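PDB 5DXI: trehalose-6-phosphate phosphatase, which is a phosphatase-family member of the HAD clan that binds a magnesium ion, a beryllium trifluoride ion and a glycan. Local coordinates for residues F25-D30 against L229-D234; S112-V117 against V138-H143; D172-A177 against R185-N190. One frame throughout, in Å; residues are numbered along the deposited sequence.

Interaction 1: residues F25-D30 against L229-D234; sequences FLFDYD and LCLGDD. With MG (magnesium ion), chain E; BEF (beryllium trifluoride ion), chain F; GLC (alpha-D-glucopyranose), chain C; GLC (alpha-D-glucopyranose), chain B.
F25, L26 and F27 pair in parallel with L229, C230 and L231 in the middle of the mixed sheet of the HAD fold, and the DxDx(T/V) motif of the clan begins where strand 23-27 stops. Three backbone hydrogen bonds hold the register: L26 N gives to L229 O at 2.8 Å, L26 O accepts from L231 N, and D28 N gives to L231 O, extending the pairing to the first aspartate of the motif.

Apolar contacts lie on both faces of the sheet. L229 CD2 sits at the edge of the F25 ring, 3.9 Å from CE1. F27 and L231 run side by side, pointing the same way, with F27 CE1 3.7 Å from L231 CD1. Helix 287-298 covers this face. On the other, L26 CB meets C230 CB, and helix 235-253 packs on C230.

Metal and ligand bonds gather beyond the strand ends. Magnesium is held by D28 OD2 (2.1 Å), D30 O, D233 OD2 and two waters, which brings D28 OD2 and D233 OD2 within 2.8 Å of each other as co-ligands of one ion; F2 of beryllium trifluoride lies 2.0 Å from the magnesium, in the sixth position. With CG trans to the backbone N (chi1 -176°), the D28 carboxylate is turned to the magnesium, where OD2 takes the metal and OD1 is covalently joined to BE of beryllium trifluoride at 1.5 Å. Each acid has a further partner: T32 bonds to D28 OD2, R70 makes a salt bridge with D30 OD2, and K179 makes one with D233 OD1. Fluorine F3 is gripped by two successive backbone donors, Y29 N and D30 N, each 3.0 Å from it, the D30 N-H being the straighter at 154°.

Interaction 2: residues S112-V117 against V138-H143; sequences SWQEKV and VALTWH. With GLC (alpha-D-glucopyranose), chain C.
The indole of W113 meets V138 and L140 through its six-membered ring: CH2 is 3.4 Å from V138 O and CZ3 is 3.7 Å from L140 CD1, both approaching obliquely. CG of Q114, the next residue of the same helix, lies over one face of the indole near its rim, and Y171 packs against W113 edge-to-face. A second flat group, the imidazole of H143, carries the methyl CG2 of T141 over one face, near the rim, and presents its edge to a glucose of the glycan, with CE1 3.0 Å from O2; its NE2 is hydrogen-bonded to E134.

The polar link between helix and strand is the amide of Q114. Its chain is extended beyond CG (chi2 -180°), which carries the amide to the loop before the strand, where NE2 gives a hydrogen bond to V138 O at 2.7 Å. The oxygen lies practically in the amide plane and receives the proton on a lone pair, in its carbonyl plane. NE2 also bonds to K137 O, so two consecutive backbone carbonyls hold the amide's orientation.

From the strand, the CB of L140 points toward the helix. Its CD1 rests against both W113 and Q114, 3.7 Å from Q114 CG, and the side chains of Q114 and L140 cross at about a right angle. V117, one turn after W113, closes the apolar patch more loosely, CG1 being 4.4 Å from L140 CB.

The axes of the two short segments are 10.1 Å apart and only 10° from parallel. This is a helix packed on an antiparallel sheet, consistent with the alpha/beta cap domain of HAD phosphatases: L140 faces helix 113-126, while T141 and H143 line the glycan pocket.

Interaction 3: residues D172-A177 against R185-N190; sequences DVEVMA and RPKFVN
E174 and R185 form an antiparallel hydrogen-bonded pair with unequal halves: E174 N gives to R185 O at 2.7 Å, whereas the return bond from R185 N to E174 O is stretched to 3.3 Å. Next to it V173 and P186 make a non-hydrogen-bonded pair. Past the proline, K187 N bonds to D172 O at 2.9 Å, the donor standing above the carbonyl plane, 35° out of it, as the chain turns away from the strand.

The R185 guanidinium finds a hydrogen-bond acceptor on its own strand: NH1 gives to P186 O at 2.9 Å, again from above the carbonyl plane. NH2 has a long, weak ion pair with D239, and V189 O lies over one face of the group at an angle too poor for a hydrogen bond. E174 and R185 lie side by side, yet the carboxylate and guanidinium do not meet: what touches is E174 CB, 3.3 Å from NH1. At chi1 -173° the E174 chain leaves opposite its own N, then bends at chi2, bringing OE1 alongside the methylene CD of K187 at 3.4 Å instead of to its ammonium group. The opposite charges lie near one another without their charged atoms touching, and probably attract through space. M176 crosses the arginine obliquely, its SD 3.7 Å from NH2.

At the exposed end, D172 OD2 comes to the edge of the F188 ring, in its plane and 3.3 Å from CE2, with carboxylate and ring planes 85° apart. N190 OD1 caps the following helix by accepting from E193 N.

The two strands form the hairpin 173-178/181-186, with 173-178 outermost in the four-stranded sheet. V175 packs on helix 149-165, V173 and P186 pack on W113 of helix 113-126, and helix 191-199 starts directly after N190.

From the N terminus, the chain passes first through strand 23-27, whose partner 227-232 comes about 200 residues later, so interaction 1 closes a long loop. Interactions 2 and 3 both nest inside that loop, one after the other: 112-117 with 138-143 closes before the hairpin contact of 172-177 with 185-190 opens. Those two touch, V138 CG1 meeting P186 and A139 packing on R185, and they share the four-stranded antiparallel sheet. Interaction 1 belongs to the larger mixed sheet; its centre is about 24 Å from that of interaction 2, yet both border the same glucose, which lies between the two sheets.

Interaction 1: residues F25-D30 against L229-D234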
loop_
_atom_site.group_PDB
_atom_site.type_symbol
_atom_site.label_atom_id
_atom_site.label_comp_id
_atom_site.label_asym_id
_atom_site.label_seq_id
_atom_site.Cartn_x
_atom_site.Cartn_y
_atom_site.Cartn_z
ATOM N N PHE A 25 -2.267 11.940 -1.203
ATOM C CA PHE A 25 -3.000 10.686 -1.162
ATOM C C PHE A 25 -2.062 9.505 -1.393
ATOM O O PHE A 25 -1.294 9.486 -2.372
ATOM C CB PHE A 25 -4.118 10.688 -2.219
ATOM C CG PHE A 25 -5.187 11.721 -1.968
ATOM C CD1 PHE A 25 -6.278 11.428 -1.162
ATOM C CD2 PHE A 25 -5.079 12.999 -2.504
ATOM C CE1 PHE A 25 -7.258 12.384 -0.918
ATOM C CE2 PHE A 25 -6.053 13.960 -2.259
ATOM C CZ PHE A 25 -7.147 13.649 -1.469
ATOM N N LEU A 26 -2.150 8.515 -0.510
ATOM C CA LEU A 26 -1.272 7.352 -0.530
ATOM C C LEU A 26 -2.112 6.089 -0.586
ATOM O O LEU A 26 -2.527 5.533 0.448
ATOM C CB LEU A 26 -0.374 7.346 0.704
ATOM C CG LEU A 26 0.381 8.657 0.901
ATOM C CD1 LEU A 26 0.813 8.824 2.376
ATOM C CD2 LEU A 26 1.577 8.738 -0.040
ATOM N N PHE A 27 -2.363 5.628 -1.805
ATOM C CA PHE A 27 -3.335 4.561 -2.014
ATOM C C PHE A 27 -2.708 3.225 -2.306
ATOM O O PHE A 27 -1.997 3.060 -3.299
ATOM C CB PHE A 27 -4.284 4.863 -3.183
ATOM C CG PHE A 27 -5.113 6.093 -3.005
ATOM C CD1 PHE A 27 -5.469 6.539 -1.727
ATOM C CD2 PHE A 27 -5.588 6.784 -4.117
ATOM C CE1 PHE A 27 -6.257 7.669 -1.571
ATOM C CE2 PHE A 27 -6.375 7.915 -3.964
ATOM C CZ PHE A 27 -6.711 8.362 -2.688
ATOM N N ASP A 28 -3.024 2.260 -1.461
ATOM C CA ASP A 28 -2.930 0.877 -1.858
ATOM C C ASP A 28 -3.869 0.621 -3.051
ATOM O O ASP A 28 -4.880 1.311 -3.172
ATOM C CB ASP A 28 -3.329 -0.018 -0.713
ATOM C CG ASP A 28 -3.161 -1.428 -1.055
ATOM O OD1 ASP A 28 -2.069 -1.678 -1.563
ATOM O OD2 ASP A 28 -4.082 -2.250 -0.886
ATOM N N TYR A 29 -3.571 -0.375 -3.893
ATOM C CA TYR A 29 -4.471 -0.711 -5.005
ATOM C C TYR A 29 -5.356 -1.916 -4.685
ATOM O O TYR A 29 -6.550 -1.762 -4.419
ATOM C CB TYR A 29 -3.699 -0.984 -6.309
ATOM C CG TYR A 29 -4.646 -1.272 -7.468
ATOM C CD1 TYR A 29 -5.461 -0.269 -7.979
ATOM C CD2 TYR A 29 -4.749 -2.544 -8.018
ATOM C CE1 TYR A 29 -6.343 -0.510 -9.015
ATOM C CE2 TYR A 29 -5.643 -2.804 -9.073
ATOM C CZ TYR A 29 -6.430 -1.769 -9.564
ATOM O OH TYR A 29 -7.318 -1.977 -10.606
ATOM N N ASP A 30 -4.779 -3.111 -4.676
ATOM C CA ASP A 30 -5.575 -4.327 -4.498
ATOM C C ASP A 30 -6.272 -4.421 -3.145
ATOM O O ASP A 30 -5.669 -4.223 -2.105
ATOM C CB ASP A 30 -4.712 -5.570 -4.695
ATOM C CG ASP A 30 -4.271 -5.738 -6.136
ATOM O OD1 ASP A 30 -5.100 -6.198 -6.948
ATOM O OD2 ASP A 30 -3.103 -5.416 -6.452
ATOM N N LEU A 229 -3.962 11.243 3.298
ATOM C CA LEU A 229 -4.931 10.157 3.408
ATOM C C LEU A 229 -4.315 8.888 2.846
ATOM O O LEU A 229 -3.905 8.837 1.678
ATOM C CB LEU A 229 -6.232 10.487 2.683
ATOM C CG LEU A 229 -7.242 9.345 2.567
ATOM C CD1 LEU A 229 -7.679 8.867 3.963
ATOM C CD2 LEU A 229 -8.461 9.766 1.731
ATOM N N CYS A 230 -4.242 7.871 3.689
ATOM C CA CYS A 230 -3.565 6.635 3.329
ATOM C C CYS A 230 -4.487 5.450 3.563
ATOM O O CYS A 230 -5.001 5.267 4.674
ATOM C CB CYS A 230 -2.281 6.486 4.143
ATOM S SG CYS A 230 -1.349 4.956 3.904
ATOM N N LEU A 231 -4.688 4.647 2.519
ATOM C CA LEU A 231 -5.597 3.509 2.575
ATOM C C LEU A 231 -4.916 2.205 2.177
ATOM O O LEU A 231 -4.170 2.167 1.192
ATOM C CB LEU A 231 -6.805 3.747 1.666
ATOM C CG LEU A 231 -7.712 4.906 2.087
ATOM C CD1 LEU A 231 -8.187 5.664 0.845
ATOM C CD2 LEU A 231 -8.897 4.403 2.930
ATOM N N GLY A 232 -5.182 1.142 2.937
ATOM C CA GLY A 232 -4.663 -0.179 2.614
ATOM C C GLY A 232 -5.366 -1.300 3.366
ATOM O O GLY A 232 -6.027 -1.067 4.375
ATOM N N ASP A 233 -5.210 -2.524 2.873
ATOM C CA ASP A 233 -6.031 -3.636 3.324
ATOM C C ASP A 233 -5.226 -4.800 3.862
ATOM O O ASP A 233 -5.798 -5.736 4.409
ATOM C CB ASP A 233 -6.909 -4.148 2.164
ATOM C CG ASP A 233 -6.096 -4.892 1.099
ATOM O OD1 ASP A 233 -6.518 -5.994 0.679
ATOM O OD2 ASP A 233 -5.028 -4.380 0.687
ATOM N N ASP A 234 -3.905 -4.777 3.688
ATOM C CA ASP A 234 -3.141 -5.986 3.986
ATOM C C ASP A 234 -1.901 -5.676 4.812
ATOM O O ASP A 234 -1.651 -4.526 5.173
ATOM C CB ASP A 234 -2.759 -6.713 2.693
ATOM C CG ASP A 234 -2.722 -8.225 2.859
ATOM O OD1 ASP A 234 -2.773 -8.711 4.008
ATOM O OD2 ASP A 234 -2.626 -8.934 1.830
HETATM MG MG MG E . -3.928 -4.343 -1.014
HETATM BE BE BEF F . -1.929 -2.843 -2.544
HETATM F F1 BEF F . -0.466 -3.823 -2.370
HETATM F F2 BEF F . -2.875 -4.329 -2.667
HETATM F F3 BEF F . -1.867 -2.785 -4.309
HETATM C C1 GLC C . -2.268 -8.997 -5.830
HETATM C C2 GLC C . -1.074 -9.419 -6.676
HETATM C C3 GLC C . 0.179 -9.482 -5.797
HETATM C C4 GLC C . 0.384 -8.137 -5.122
HETATM C C5 GLC C . -0.865 -7.791 -4.318
HETATM C C6 GLC C . -0.731 -6.397 -3.735
HETATM O O1 GLC C . -2.560 -10.001 -4.859
HETATM O O2 GLC C . -1.348 -10.692 -7.254
HETATM O O3 GLC C . 1.318 -9.771 -6.594
HETATM O O4 GLC C . 1.526 -8.182 -4.240
HETATM O O5 GLC C . -2.011 -7.765 -5.154
HETATM O O6 GLC C . -0.717 -5.444 -4.805
HETATM C C1 GLC B . -3.801 -9.740 -4.184
HETATM C C2 GLC B . -4.187 -10.920 -3.319
HETATM C C3 GLC B . -4.529 -12.121 -4.192
HETATM C C4 GLC B . -5.661 -11.765 -5.151
HETATM C C5 GLC B . -5.228 -10.562 -5.987
HETATM C C6 GLC B . -6.329 -10.062 -6.913
HETATM O O2 GLC B . -3.127 -11.279 -2.438
HETATM O O3 GLC B . -4.896 -13.212 -3.344
HETATM O O4 GLC B . -5.927 -12.858 -6.034
HETATM O O5 GLC B . -4.862 -9.476 -5.116
HETATM O O6 GLC B . -7.374 -9.480 -6.110
HETATM O O HOH W 1 -4.367 -6.322 -1.019
HETATM O O HOH W 2 -2.202 -4.598 0.149
#

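Interaction 2: residues S112-V117 against V138-H143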
loop_
_atom_site.group_PDB
_atom_site.type_symbol
_atom_site.label_atom_id
_atom_site.label_comp_id
_atom_site.label_asym_id
_atom_site.label_seq_id
_atom_site.Cartn_x
_atom_site.Cartn_y
_atom_site.Cartn_z
ATOM N N SER A 112 20.442 -12.903 -4.455
ATOM C CA SER A 112 20.718 -14.335 -4.555
ATOM C C SER A 112 19.748 -15.184 -3.734
ATOM O O SER A 112 19.705 -16.403 -3.871
ATOM C CB SER A 112 22.165 -14.628 -4.145
ATOM O OG SER A 112 22.397 -14.332 -2.780
ATOM N N TRP A 113 18.962 -14.534 -2.884
ATOM C CA TRP A 113 17.931 -15.222 -2.127
ATOM C C TRP A 113 16.773 -15.708 -3.010
ATOM O O TRP A 113 16.084 -16.658 -2.652
ATOM C CB TRP A 113 17.393 -14.307 -1.022
ATOM C CG TRP A 113 16.929 -12.978 -1.522
ATOM C CD1 TRP A 113 17.676 -11.840 -1.637
ATOM C CD2 TRP A 113 15.620 -12.650 -2.001
ATOM N NE1 TRP A 113 16.908 -10.817 -2.146
ATOM C CE2 TRP A 113 15.641 -11.291 -2.378
ATOM C CE3 TRP A 113 14.427 -13.370 -2.139
ATOM C CZ2 TRP A 113 14.518 -10.639 -2.883
ATOM C CZ3 TRP A 113 13.313 -12.719 -2.634
ATOM C CH2 TRP A 113 13.364 -11.367 -2.997
ATOM N N GLN A 114 16.588 -15.070 -4.164
ATOM C CA GLN A 114 15.413 -15.302 -5.005
ATOM C C GLN A 114 15.240 -16.769 -5.396
ATOM O O GLN A 114 14.142 -17.324 -5.284
ATOM C CB GLN A 114 15.470 -14.431 -6.271
ATOM C CG GLN A 114 15.150 -12.973 -6.008
ATOM C CD GLN A 114 15.199 -12.117 -7.252
ATOM O OE1 GLN A 114 16.040 -12.313 -8.127
ATOM N NE2 GLN A 114 14.293 -11.144 -7.337
ATOM N N GLU A 115 16.323 -17.396 -5.839
ATOM C CA GLU A 115 16.234 -18.781 -6.274
ATOM C C GLU A 115 15.969 -19.733 -5.125
ATOM O O GLU A 115 15.287 -20.738 -5.300
ATOM C CB GLU A 115 17.502 -19.195 -7.015
ATOM C CG GLU A 115 17.674 -18.455 -8.324
ATOM C CD GLU A 115 16.450 -18.585 -9.226
ATOM O OE1 GLU A 115 15.889 -19.706 -9.341
ATOM O OE2 GLU A 115 16.030 -17.549 -9.796
ATOM N N LYS A 116 16.478 -19.405 -3.945
ATOM C CA LYS A 116 16.212 -20.235 -2.788
ATOM C C LYS A 116 14.740 -20.137 -2.392
ATOM O O LYS A 116 14.119 -21.140 -2.053
ATOM C CB LYS A 116 17.132 -19.861 -1.630
ATOM C CG LYS A 116 18.587 -20.227 -1.915
ATOM C CD LYS A 116 19.541 -19.792 -0.815
ATOM C CE LYS A 116 20.980 -20.166 -1.182
ATOM N NZ LYS A 116 21.961 -19.542 -0.253
ATOM N N VAL A 117 14.186 -18.930 -2.437
ATOM C CA VAL A 117 12.763 -18.748 -2.169
ATOM C C VAL A 117 11.934 -19.459 -3.245
ATOM O O VAL A 117 10.956 -20.140 -2.938
ATOM C CB VAL A 117 12.394 -17.252 -2.089
ATOM C CG1 VAL A 117 10.876 -17.059 -2.099
ATOM C CG2 VAL A 117 13.011 -16.634 -0.838
ATOM N N VAL A 138 11.706 -8.039 -8.370
ATOM C CA VAL A 138 12.405 -8.240 -7.119
ATOM C C VAL A 138 11.628 -9.206 -6.216
ATOM O O VAL A 138 12.087 -10.315 -5.941
ATOM C CB VAL A 138 12.627 -6.895 -6.392
ATOM C CG1 VAL A 138 13.289 -7.130 -5.046
ATOM C CG2 VAL A 138 13.472 -5.973 -7.265
ATOM N N ALA A 139 10.436 -8.792 -5.796
ATOM C CA ALA A 139 9.604 -9.594 -4.912
ATOM C C ALA A 139 9.126 -10.884 -5.584
ATOM O O ALA A 139 8.952 -10.932 -6.794
ATOM C CB ALA A 139 8.415 -8.779 -4.447
ATOM N N LEU A 140 8.921 -11.921 -4.781
ATOM C CA LEU A 140 8.284 -13.154 -5.247
ATOM C C LEU A 140 7.024 -13.406 -4.444
ATOM O O LEU A 140 6.977 -13.122 -3.246
ATOM C CB LEU A 140 9.222 -14.356 -5.121
ATOM C CG LEU A 140 10.333 -14.458 -6.166
ATOM C CD1 LEU A 140 11.581 -13.741 -5.696
ATOM C CD2 LEU A 140 10.626 -15.916 -6.505
ATOM N N THR A 141 6.000 -13.929 -5.109
ATOM C CA THR A 141 4.710 -14.152 -4.480
ATOM C C THR A 141 4.245 -15.586 -4.685
ATOM O O THR A 141 4.256 -16.088 -5.803
ATOM C CB THR A 141 3.643 -13.193 -5.055
ATOM O OG1 THR A 141 4.084 -11.841 -4.906
ATOM C CG2 THR A 141 2.325 -13.368 -4.340
ATOM N N TRP A 142 3.852 -16.251 -3.604
ATOM C CA TRP A 142 3.195 -17.542 -3.746
ATOM C C TRP A 142 1.706 -17.376 -3.457
ATOM O O TRP A 142 1.318 -16.982 -2.354
ATOM C CB TRP A 142 3.823 -18.592 -2.830
ATOM C CG TRP A 142 3.199 -19.957 -2.983
ATOM C CD1 TRP A 142 3.171 -20.735 -4.115
ATOM C CD2 TRP A 142 2.516 -20.702 -1.968
ATOM N NE1 TRP A 142 2.505 -21.915 -3.863
ATOM C CE2 TRP A 142 2.099 -21.920 -2.552
ATOM C CE3 TRP A 142 2.219 -20.459 -0.624
ATOM C CZ2 TRP A 142 1.398 -22.888 -1.834
ATOM C CZ3 TRP A 142 1.526 -21.424 0.091
ATOM C CH2 TRP A 142 1.121 -22.621 -0.516
ATOM N N HIS A 143 0.892 -17.653 -4.472
ATOM C CA HIS A 143 -0.562 -17.529 -4.384
ATOM C C HIS A 143 -1.234 -18.864 -4.063
ATOM O O HIS A 143 -0.937 -19.863 -4.706
ATOM C CB HIS A 143 -1.145 -17.019 -5.699
ATOM C CG HIS A 143 -0.807 -15.600 -6.026
ATOM N ND1 HIS A 143 -1.491 -14.529 -5.490
ATOM C CD2 HIS A 143 0.117 -15.074 -6.865
ATOM C CE1 HIS A 143 -1.003 -13.406 -5.985
ATOM N NE2 HIS A 143 -0.023 -13.708 -6.819
HETATM C C1 GLC C . -2.268 -8.997 -5.830
HETATM C C2 GLC C . -1.074 -9.419 -6.676
HETATM C C3 GLC C . 0.179 -9.482 -5.797
HETATM C C4 GLC C . 0.384 -8.137 -5.122
HETATM C C5 GLC C . -0.865 -7.791 -4.318
HETATM C C6 GLC C . -0.731 -6.397 -3.735
HETATM O O1 GLC C . -2.560 -10.001 -4.859
HETATM O O2 GLC C . -1.348 -10.692 -7.254
HETATM O O3 GLC C . 1.318 -9.771 -6.594
HETATM O O4 GLC C . 1.526 -8.182 -4.240
HETATM O O5 GLC C . -2.011 -7.765 -5.154
HETATM O O6 GLC C . -0.717 -5.444 -4.805
#

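Interaction 3: residues D172-A177 against R185-N190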
loop_
_atom_site.group_PDB
_atom_site.type_symbol
_atom_site.label_atom_id
_atom_site.label_comp_id
_atom_site.label_asym_id
_atom_site.label_seq_id
_atom_site.Cartn_x
_atom_site.Cartn_y
_atom_site.Cartn_z
ATOM N N ASP A 172 18.707 -10.632 4.626
ATOM C CA ASP A 172 17.804 -9.630 5.174
ATOM C C ASP A 172 16.588 -9.476 4.259
ATOM O O ASP A 172 16.461 -8.487 3.533
ATOM C CB ASP A 172 18.511 -8.296 5.364
ATOM C CG ASP A 172 19.480 -8.315 6.528
ATOM O OD1 ASP A 172 19.287 -9.138 7.457
ATOM O OD2 ASP A 172 20.439 -7.518 6.505
ATOM N N VAL A 173 15.711 -10.472 4.286
ATOM C CA VAL A 173 14.460 -10.407 3.540
ATOM C C VAL A 173 13.289 -10.496 4.515
ATOM O O VAL A 173 13.413 -11.046 5.618
ATOM C CB VAL A 173 14.343 -11.533 2.495
ATOM C CG1 VAL A 173 15.446 -11.415 1.458
ATOM C CG2 VAL A 173 14.398 -12.888 3.172
ATOM N N GLU A 174 12.156 -9.939 4.108
ATOM C CA GLU A 174 10.946 -9.997 4.903
ATOM C C GLU A 174 10.026 -11.055 4.321
ATOM O O GLU A 174 9.823 -11.087 3.114
ATOM C CB GLU A 174 10.237 -8.651 4.917
ATOM C CG GLU A 174 9.057 -8.612 5.880
ATOM C CD GLU A 174 9.506 -8.686 7.330
ATOM O OE1 GLU A 174 10.602 -8.162 7.635
ATOM O OE2 GLU A 174 8.771 -9.275 8.154
ATOM N N VAL A 175 9.485 -11.924 5.168
ATOM C CA VAL A 175 8.514 -12.927 4.712
ATOM C C VAL A 175 7.110 -12.491 5.128
ATOM O O VAL A 175 6.750 -12.572 6.307
ATOM C CB VAL A 175 8.814 -14.348 5.277
ATOM C CG1 VAL A 175 7.787 -15.352 4.778
ATOM C CG2 VAL A 175 10.218 -14.804 4.885
ATOM N N MET A 176 6.325 -12.025 4.162
ATOM C CA MET A 176 5.042 -11.396 4.455
ATOM C C MET A 176 3.877 -12.326 4.160
ATOM O O MET A 176 3.728 -12.777 3.037
ATOM C CB MET A 176 4.851 -10.127 3.617
ATOM C CG MET A 176 5.589 -8.891 4.081
ATOM S SD MET A 176 5.049 -7.424 3.156
ATOM C CE MET A 176 5.585 -7.828 1.497
ATOM N N ALA A 177 3.055 -12.613 5.164
ATOM C CA ALA A 177 1.801 -13.308 4.902
ATOM C C ALA A 177 0.813 -12.256 4.398
ATOM O O ALA A 177 0.501 -11.300 5.105
ATOM C CB ALA A 177 1.278 -14.011 6.158
ATOM N N ARG A 185 10.479 -10.221 0.024
ATOM C CA ARG A 185 11.177 -9.104 -0.571
ATOM C C ARG A 185 12.217 -8.590 0.427
ATOM O O ARG A 185 12.135 -8.923 1.608
ATOM C CB ARG A 185 10.179 -8.018 -0.974
ATOM C CG ARG A 185 9.451 -7.441 0.183
ATOM C CD ARG A 185 9.523 -5.925 0.210
ATOM N NE ARG A 185 8.572 -5.440 1.202
ATOM C CZ ARG A 185 8.783 -5.481 2.511
ATOM N NH1 ARG A 185 9.936 -5.940 2.989
ATOM N NH2 ARG A 185 7.853 -5.042 3.341
ATOM N N PRO A 186 13.205 -7.800 -0.056
ATOM C CA PRO A 186 14.256 -7.261 0.816
ATOM C C PRO A 186 13.642 -6.521 1.974
ATOM O O PRO A 186 12.613 -5.863 1.802
ATOM C CB PRO A 186 15.029 -6.302 -0.095
ATOM C CG PRO A 186 14.802 -6.832 -1.475
ATOM C CD PRO A 186 13.386 -7.363 -1.455
ATOM N N LYS A 187 14.240 -6.669 3.148
ATOM C CA LYS A 187 13.664 -6.119 4.352
ATOM C C LYS A 187 13.769 -4.600 4.378
ATOM O O LYS A 187 12.929 -3.926 4.979
ATOM C CB LYS A 187 14.324 -6.734 5.592
ATOM C CG LYS A 187 13.584 -6.423 6.877
ATOM C CD LYS A 187 13.877 -7.438 7.984
ATOM C CE LYS A 187 15.211 -7.185 8.641
ATOM N NZ LYS A 187 15.173 -5.928 9.441
ATOM N N PHE A 188 14.790 -4.048 3.734
ATOM C CA PHE A 188 15.053 -2.625 3.902
ATOM C C PHE A 188 14.453 -1.753 2.797
ATOM O O PHE A 188 14.709 -0.551 2.749
ATOM C CB PHE A 188 16.566 -2.395 4.019
ATOM C CG PHE A 188 17.167 -3.083 5.214
ATOM C CD1 PHE A 188 16.916 -2.615 6.495
ATOM C CD2 PHE A 188 17.950 -4.216 5.062
ATOM C CE1 PHE A 188 17.449 -3.256 7.604
ATOM C CE2 PHE A 188 18.482 -4.863 6.164
ATOM C CZ PHE A 188 18.229 -4.382 7.437
ATOM N N VAL A 189 13.661 -2.366 1.919
ATOM C CA VAL A 189 12.691 -1.640 1.091
ATOM C C VAL A 189 11.279 -2.072 1.527
ATOM O O VAL A 189 11.049 -3.255 1.785
ATOM C CB VAL A 189 12.876 -1.893 -0.425
ATOM C CG1 VAL A 189 14.136 -1.200 -0.964
ATOM C CG2 VAL A 189 12.884 -3.383 -0.739
ATOM N N ASN A 190 10.358 -1.116 1.638
ATOM C CA ASN A 190 8.973 -1.406 2.018
ATOM C C ASN A 190 8.091 -0.174 1.817
ATOM O O ASN A 190 8.601 0.924 1.566
ATOM C CB ASN A 190 8.881 -1.873 3.472
ATOM C CG ASN A 190 9.449 -0.854 4.445
ATOM O OD1 ASN A 190 8.805 0.159 4.756
ATOM N ND2 ASN A 190 10.655 -1.131 4.959
#